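Local coordinates for packaging protein UL32 (Human herpesvirus 8 type M, PDB 6XF9) that forms a pentameric, zinc-binding ring required for herpesviral packaging, probably by controlling cleavage and encapsidation of the viral genomic DNA, at residues D[313-318]-D[365-370]; D[318-323]-D[327-332]. All coordinates share one frame; numbering follows the deposited sequence.

Contact 1 (D[313-318]-D[365-370]); sequences QTLQCE and KHLFCD. With ZN (zinc ion), chain P.
L367 meets helix 308-321 with both ends of its isobutyl fork. CD1 lies 4.2 Å from CG of L315, the two leucine side chains roughly perpendicular, while CD2 rests 4.1 Å from CB of Q316. The fork of leucine lets this one side chain reach two neighbours on the helix. Q316 supplies the rest of the contact mainly through CB and CG, with the amide end beside F368: CG, anti to the backbone N (chi1 -173°), sits 4.0 Å from CE1 of F368, and the two side chains run alongside one another with reversed headings. The amide plane stands 78° from the phenyl plane, and NE2 lies 3.6 Å from the carbonyl O of L367. A long side chain with a polar end fits this partly exposed border, CG lying against the CE1-CZ side of F368. One turn earlier, NE2 of Q313 gives a weak hydrogen bond to OE1 of Q316. CB of the preceding L367 lies over one face of the F368 ring, toward its rim. Just before L367, H366 binds zinc through ND1 at 2.2 Å; C296, C299 and C373 complete this site of three cysteines and one histidine, the first two forming a CxxC pair. D370 caps the start of helix 371-379. The axes of 313-318 and 365-369 cross at -64°, with a closest approach of 10.8 Å, and from helix 329-338 V336 packs on L315 and I333 on F368.

Contact 2 (D[318-323]-D[327-332]); sequences EVMGHI and VKLVDR
R332 reaches from helix 329-338 to the end of helix 308-321, where its NH1 donates to the backbone O of V319 at 3.1 Å. The bond is nearly straight (167°) and lies close to both the carbonyl and the guanidinium planes. NH1 also makes a weak bond to O of I323, 3.2 Å away. On the R332 side, NE binds O of V327 at 2.9 Å, again in the guanidinium plane, so that two edge bonds fix the rotation of the flat group. Arginine suits the place because its chain, extended from CG to NE, carries several donors to carbonyls near a helix C-terminus, whose dipole would probably favour the positive charge. Two consecutive helices, 308-321 and 329-338, are joined here by a short loop, with R332 bridging them. I323 lays CG2 over one guanidinium face, 3.8 Å from CZ, and touches CB of V327 with the same methyl. Beyond the arginine the packing is apolar: CG1 of V319 sits 3.9 Å from CB of R332 and 4.1 Å from CD2 of L329, which SD of M320 also approaches. On a neighbouring subunit of the pentamer, I145 packs against L329 and R332, and OD2 of D331 accepts from the backbone N of that subunit's C52, a zinc ligand there.

In the fold
Contacts 1 and 2 lie on successive portions of helix 308-321 and share E318, with their centres about 10 Å apart. F368 joins them: its CZ comes within 3.5 Å of CG1 of V319, and its CE1 lies 3.6 Å from SD of M320. The same CE1-CZ side of the ring thus meets Q316 in contact 1 and V319 and M320 in contact 2. H366, a zinc ligand, belongs to contact 1, whereas the side chain of V319 in contact 2 is about 10 Å from that of H366. Packing thus runs from the zinc-bearing helix 360-369 through F368 to the connection between helices 308-321 and 329-338, which touches a second subunit.

Contact 1 (D[313-318]-D[365-370])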
loop_
_atom_site.group_PDB
_atom_site.type_symbol
_atom_site.label_atom_id
_atom_site.label_comp_id
_atom_site.label_asym_id
_atom_site.label_seq_id
_atom_site.Cartn_x
_atom_site.Cartn_y
_atom_site.Cartn_z
ATOM N N GLN D 313 -3.466 -18.819 -41.335
ATOM C CA GLN D 313 -3.846 -17.421 -41.519
ATOM C C GLN D 313 -5.084 -17.297 -42.386
ATOM O O GLN D 313 -5.834 -16.321 -42.252
ATOM C CB GLN D 313 -2.712 -16.563 -42.099
ATOM C CG GLN D 313 -3.145 -15.077 -42.192
ATOM C CD GLN D 313 -3.603 -14.467 -40.836
ATOM O OE1 GLN D 313 -4.629 -13.769 -40.771
ATOM N NE2 GLN D 313 -2.797 -14.683 -39.764
ATOM N N THR D 314 -5.269 -18.206 -43.341
ATOM C CA THR D 314 -6.500 -18.174 -44.119
ATOM C C THR D 314 -7.685 -18.649 -43.287
ATOM O O THR D 314 -8.770 -18.066 -43.360
ATOM C CB THR D 314 -6.325 -19.024 -45.373
ATOM O OG1 THR D 314 -5.416 -18.362 -46.266
ATOM C CG2 THR D 314 -7.649 -19.242 -46.053
ATOM N N LEU D 315 -7.468 -19.674 -42.447
ATOM C CA LEU D 315 -8.483 -20.118 -41.496
ATOM C C LEU D 315 -8.855 -18.996 -40.527
ATOM O O LEU D 315 -10.039 -18.793 -40.220
ATOM C CB LEU D 315 -7.978 -21.343 -40.739
ATOM C CG LEU D 315 -8.844 -21.929 -39.621
ATOM C CD1 LEU D 315 -10.259 -22.268 -40.090
ATOM C CD2 LEU D 315 -8.159 -23.131 -38.990
ATOM N N GLN D 316 -7.860 -18.243 -40.048
ATOM C CA GLN D 316 -8.165 -17.132 -39.154
ATOM C C GLN D 316 -9.109 -16.144 -39.815
ATOM O O GLN D 316 -9.965 -15.559 -39.140
ATOM C CB GLN D 316 -6.890 -16.425 -38.704
ATOM C CG GLN D 316 -7.164 -15.383 -37.641
ATOM C CD GLN D 316 -5.910 -14.684 -37.194
ATOM O OE1 GLN D 316 -4.860 -14.776 -37.848
ATOM N NE2 GLN D 316 -5.978 -14.055 -36.016
ATOM N N CYS D 317 -8.907 -15.880 -41.118
ATOM C CA CYS D 317 -9.824 -15.025 -41.877
ATOM C C CYS D 317 -11.197 -15.675 -42.022
ATOM O O CYS D 317 -12.220 -14.986 -41.971
ATOM C CB CYS D 317 -9.239 -14.679 -43.252
ATOM S SG CYS D 317 -7.613 -13.845 -43.171
ATOM N N GLU D 318 -11.249 -16.996 -42.222
ATOM C CA GLU D 318 -12.556 -17.632 -42.334
ATOM C C GLU D 318 -13.300 -17.524 -41.017
ATOM O O GLU D 318 -14.504 -17.238 -40.994
ATOM C CB GLU D 318 -12.451 -19.120 -42.697
ATOM C CG GLU D 318 -11.999 -19.523 -44.106
ATOM C CD GLU D 318 -12.369 -20.993 -44.421
ATOM O OE1 GLU D 318 -11.477 -21.829 -44.689
ATOM O OE2 GLU D 318 -13.561 -21.346 -44.282
ATOM N N LYS D 365 -7.103 -21.549 -29.003
ATOM C CA LYS D 365 -5.882 -21.211 -28.284
ATOM C C LYS D 365 -4.801 -20.753 -29.233
ATOM O O LYS D 365 -4.096 -19.777 -28.958
ATOM C CB LYS D 365 -5.401 -22.411 -27.491
ATOM C CG LYS D 365 -4.008 -22.287 -27.004
ATOM C CD LYS D 365 -3.558 -23.596 -26.402
ATOM C CE LYS D 365 -2.073 -23.597 -26.269
ATOM N NZ LYS D 365 -1.657 -24.758 -25.478
ATOM N N HIS D 366 -4.647 -21.442 -30.355
ATOM C CA HIS D 366 -3.505 -21.160 -31.217
ATOM C C HIS D 366 -3.686 -19.884 -32.010
ATOM O O HIS D 366 -2.751 -19.092 -32.120
ATOM C CB HIS D 366 -3.261 -22.337 -32.180
ATOM C CG HIS D 366 -2.228 -22.055 -33.226
ATOM N ND1 HIS D 366 -0.872 -22.175 -32.988
ATOM C CD2 HIS D 366 -2.353 -21.627 -34.503
ATOM C CE1 HIS D 366 -0.212 -21.839 -34.082
ATOM N NE2 HIS D 366 -1.086 -21.492 -35.011
ATOM N N LEU D 367 -4.873 -19.637 -32.554
ATOM C CA LEU D 367 -5.036 -18.473 -33.423
ATOM C C LEU D 367 -5.360 -17.195 -32.665
ATOM O O LEU D 367 -5.082 -16.104 -33.177
ATOM C CB LEU D 367 -6.140 -18.710 -34.458
ATOM C CG LEU D 367 -5.898 -19.734 -35.568
ATOM C CD1 LEU D 367 -7.200 -19.985 -36.306
ATOM C CD2 LEU D 367 -4.833 -19.260 -36.519
ATOM N N PHE D 368 -5.974 -17.278 -31.474
ATOM C CA PHE D 368 -6.502 -16.078 -30.834
ATOM C C PHE D 368 -6.045 -15.855 -29.401
ATOM O O PHE D 368 -6.205 -14.735 -28.916
ATOM C CB PHE D 368 -8.044 -16.089 -30.850
ATOM C CG PHE D 368 -8.668 -16.266 -32.233
ATOM C CD1 PHE D 368 -8.807 -15.187 -33.096
ATOM C CD2 PHE D 368 -9.125 -17.515 -32.656
ATOM C CE1 PHE D 368 -9.381 -15.343 -34.364
ATOM C CE2 PHE D 368 -9.709 -17.678 -33.934
ATOM C CZ PHE D 368 -9.831 -16.590 -34.778
ATOM N N CYS D 369 -5.475 -16.854 -28.712
ATOM C CA CYS D 369 -5.181 -16.751 -27.281
ATOM C C CYS D 369 -3.710 -16.908 -26.915
ATOM O O CYS D 369 -3.140 -15.986 -26.324
ATOM C CB CYS D 369 -5.988 -17.771 -26.472
ATOM S SG CYS D 369 -7.724 -17.502 -26.646
ATOM N N ASP D 370 -3.076 -18.044 -27.184
ATOM C CA ASP D 370 -1.784 -18.275 -26.541
ATOM C C ASP D 370 -0.743 -17.314 -27.104
ATOM O O ASP D 370 -0.667 -17.139 -28.321
ATOM C CB ASP D 370 -1.332 -19.709 -26.711
ATOM C CG ASP D 370 -0.117 -20.026 -25.854
ATOM O OD1 ASP D 370 0.996 -19.657 -26.270
ATOM O OD2 ASP D 370 -0.263 -20.596 -24.744
HETATM ZN ZN ZN P . 0.200 -23.049 -31.281
#

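Contact 2 (D[318-323]-D[327-332])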
loop_
_atom_site.group_PDB
_atom_site.type_symbol
_atom_site.label_atom_id
_atom_site.label_comp_id
_atom_site.label_asym_id
_atom_site.label_seq_id
_atom_site.Cartn_x
_atom_site.Cartn_y
_atom_site.Cartn_z
ATOM N N GLU D 318 -11.249 -16.996 -42.222
ATOM C CA GLU D 318 -12.556 -17.632 -42.334
ATOM C C GLU D 318 -13.300 -17.524 -41.017
ATOM O O GLU D 318 -14.504 -17.238 -40.994
ATOM C CB GLU D 318 -12.451 -19.120 -42.697
ATOM C CG GLU D 318 -11.999 -19.523 -44.106
ATOM C CD GLU D 318 -12.369 -20.993 -44.421
ATOM O OE1 GLU D 318 -11.477 -21.829 -44.689
ATOM O OE2 GLU D 318 -13.561 -21.346 -44.282
ATOM N N VAL D 319 -12.590 -17.747 -39.906
ATOM C CA VAL D 319 -13.215 -17.689 -38.590
ATOM C C VAL D 319 -13.728 -16.276 -38.299
ATOM O O VAL D 319 -14.855 -16.091 -37.824
ATOM C CB VAL D 319 -12.224 -18.183 -37.522
ATOM C CG1 VAL D 319 -12.779 -17.911 -36.143
ATOM C CG2 VAL D 319 -11.920 -19.665 -37.721
ATOM N N MET D 320 -12.928 -15.259 -38.618
ATOM C CA MET D 320 -13.340 -13.878 -38.389
ATOM C C MET D 320 -14.436 -13.438 -39.367
ATOM O O MET D 320 -15.453 -12.864 -38.958
ATOM C CB MET D 320 -12.122 -12.971 -38.519
ATOM C CG MET D 320 -11.051 -13.223 -37.484
ATOM S SD MET D 320 -11.703 -13.080 -35.818
ATOM C CE MET D 320 -11.209 -11.376 -35.482
ATOM N N GLY D 321 -14.270 -13.732 -40.660
ATOM C CA GLY D 321 -15.045 -13.072 -41.702
ATOM C C GLY D 321 -16.320 -13.724 -42.210
ATOM O O GLY D 321 -17.205 -13.009 -42.697
ATOM N N HIS D 322 -16.445 -15.058 -42.105
ATOM C CA HIS D 322 -17.588 -15.749 -42.714
ATOM C C HIS D 322 -18.880 -15.498 -41.942
ATOM O O HIS D 322 -19.886 -15.076 -42.526
ATOM C CB HIS D 322 -17.337 -17.261 -42.808
ATOM C CG HIS D 322 -16.489 -17.679 -43.974
ATOM N ND1 HIS D 322 -16.339 -19.002 -44.344
ATOM C CD2 HIS D 322 -15.749 -16.954 -44.850
ATOM C CE1 HIS D 322 -15.539 -19.074 -45.395
ATOM N NE2 HIS D 322 -15.168 -17.846 -45.723
ATOM N N ILE D 323 -18.879 -15.759 -40.633
ATOM C CA ILE D 323 -20.027 -15.429 -39.793
ATOM C C ILE D 323 -20.041 -13.929 -39.560
ATOM O O ILE D 323 -18.998 -13.313 -39.301
ATOM C CB ILE D 323 -19.995 -16.216 -38.465
ATOM C CG1 ILE D 323 -20.267 -17.717 -38.680
ATOM C CG2 ILE D 323 -20.916 -15.596 -37.450
ATOM C CD1 ILE D 323 -18.991 -18.573 -38.891
ATOM N N VAL D 327 -21.405 -15.032 -32.898
ATOM C CA VAL D 327 -21.147 -16.394 -32.485
ATOM C C VAL D 327 -19.751 -16.471 -31.829
ATOM O O VAL D 327 -18.847 -15.856 -32.315
ATOM C CB VAL D 327 -21.193 -17.280 -33.713
ATOM C CG1 VAL D 327 -20.410 -18.533 -33.503
ATOM C CG2 VAL D 327 -22.609 -17.599 -34.083
ATOM N N LYS D 328 -19.575 -17.213 -30.758
ATOM C CA LYS D 328 -18.280 -17.266 -30.091
ATOM C C LYS D 328 -17.183 -17.910 -30.936
ATOM O O LYS D 328 -17.444 -18.727 -31.781
ATOM C CB LYS D 328 -18.398 -17.860 -28.688
ATOM C CG LYS D 328 -18.446 -19.364 -28.609
ATOM C CD LYS D 328 -19.257 -19.860 -27.433
ATOM C CE LYS D 328 -18.552 -19.693 -26.118
ATOM N NZ LYS D 328 -19.453 -20.050 -25.009
ATOM N N LEU D 329 -15.946 -17.526 -30.700
ATOM C CA LEU D 329 -14.837 -17.976 -31.529
ATOM C C LEU D 329 -14.758 -19.505 -31.585
ATOM O O LEU D 329 -14.395 -20.068 -32.620
ATOM C CB LEU D 329 -13.534 -17.374 -31.020
ATOM C CG LEU D 329 -13.482 -15.879 -31.266
ATOM C CD1 LEU D 329 -12.330 -15.202 -30.500
ATOM C CD2 LEU D 329 -13.376 -15.692 -32.739
ATOM N N VAL D 330 -15.078 -20.206 -30.488
ATOM C CA VAL D 330 -14.954 -21.668 -30.547
ATOM C C VAL D 330 -16.065 -22.271 -31.402
ATOM O O VAL D 330 -15.875 -23.326 -32.020
ATOM C CB VAL D 330 -14.918 -22.322 -29.145
ATOM C CG1 VAL D 330 -13.627 -22.017 -28.440
ATOM C CG2 VAL D 330 -16.086 -21.896 -28.303
ATOM N N ASP D 331 -17.241 -21.637 -31.446
ATOM C CA ASP D 331 -18.303 -22.102 -32.340
ATOM C C ASP D 331 -18.010 -21.765 -33.805
ATOM O O ASP D 331 -18.221 -22.608 -34.684
ATOM C CB ASP D 331 -19.640 -21.514 -31.898
ATOM C CG ASP D 331 -20.194 -22.219 -30.678
ATOM O OD1 ASP D 331 -19.928 -23.442 -30.558
ATOM O OD2 ASP D 331 -20.847 -21.552 -29.827
ATOM N N ARG D 332 -17.493 -20.558 -34.084
ATOM C CA ARG D 332 -17.097 -20.203 -35.447
ATOM C C ARG D 332 -16.082 -21.189 -35.996
ATOM O O ARG D 332 -16.139 -21.570 -37.171
ATOM C CB ARG D 332 -16.478 -18.817 -35.472
ATOM C CG ARG D 332 -17.407 -17.692 -35.263
ATOM C CD ARG D 332 -16.651 -16.394 -35.201
ATOM N NE ARG D 332 -17.547 -15.293 -34.901
ATOM C CZ ARG D 332 -17.763 -14.266 -35.702
ATOM N NH1 ARG D 332 -17.122 -14.194 -36.859
ATOM N NH2 ARG D 332 -18.605 -13.308 -35.328
#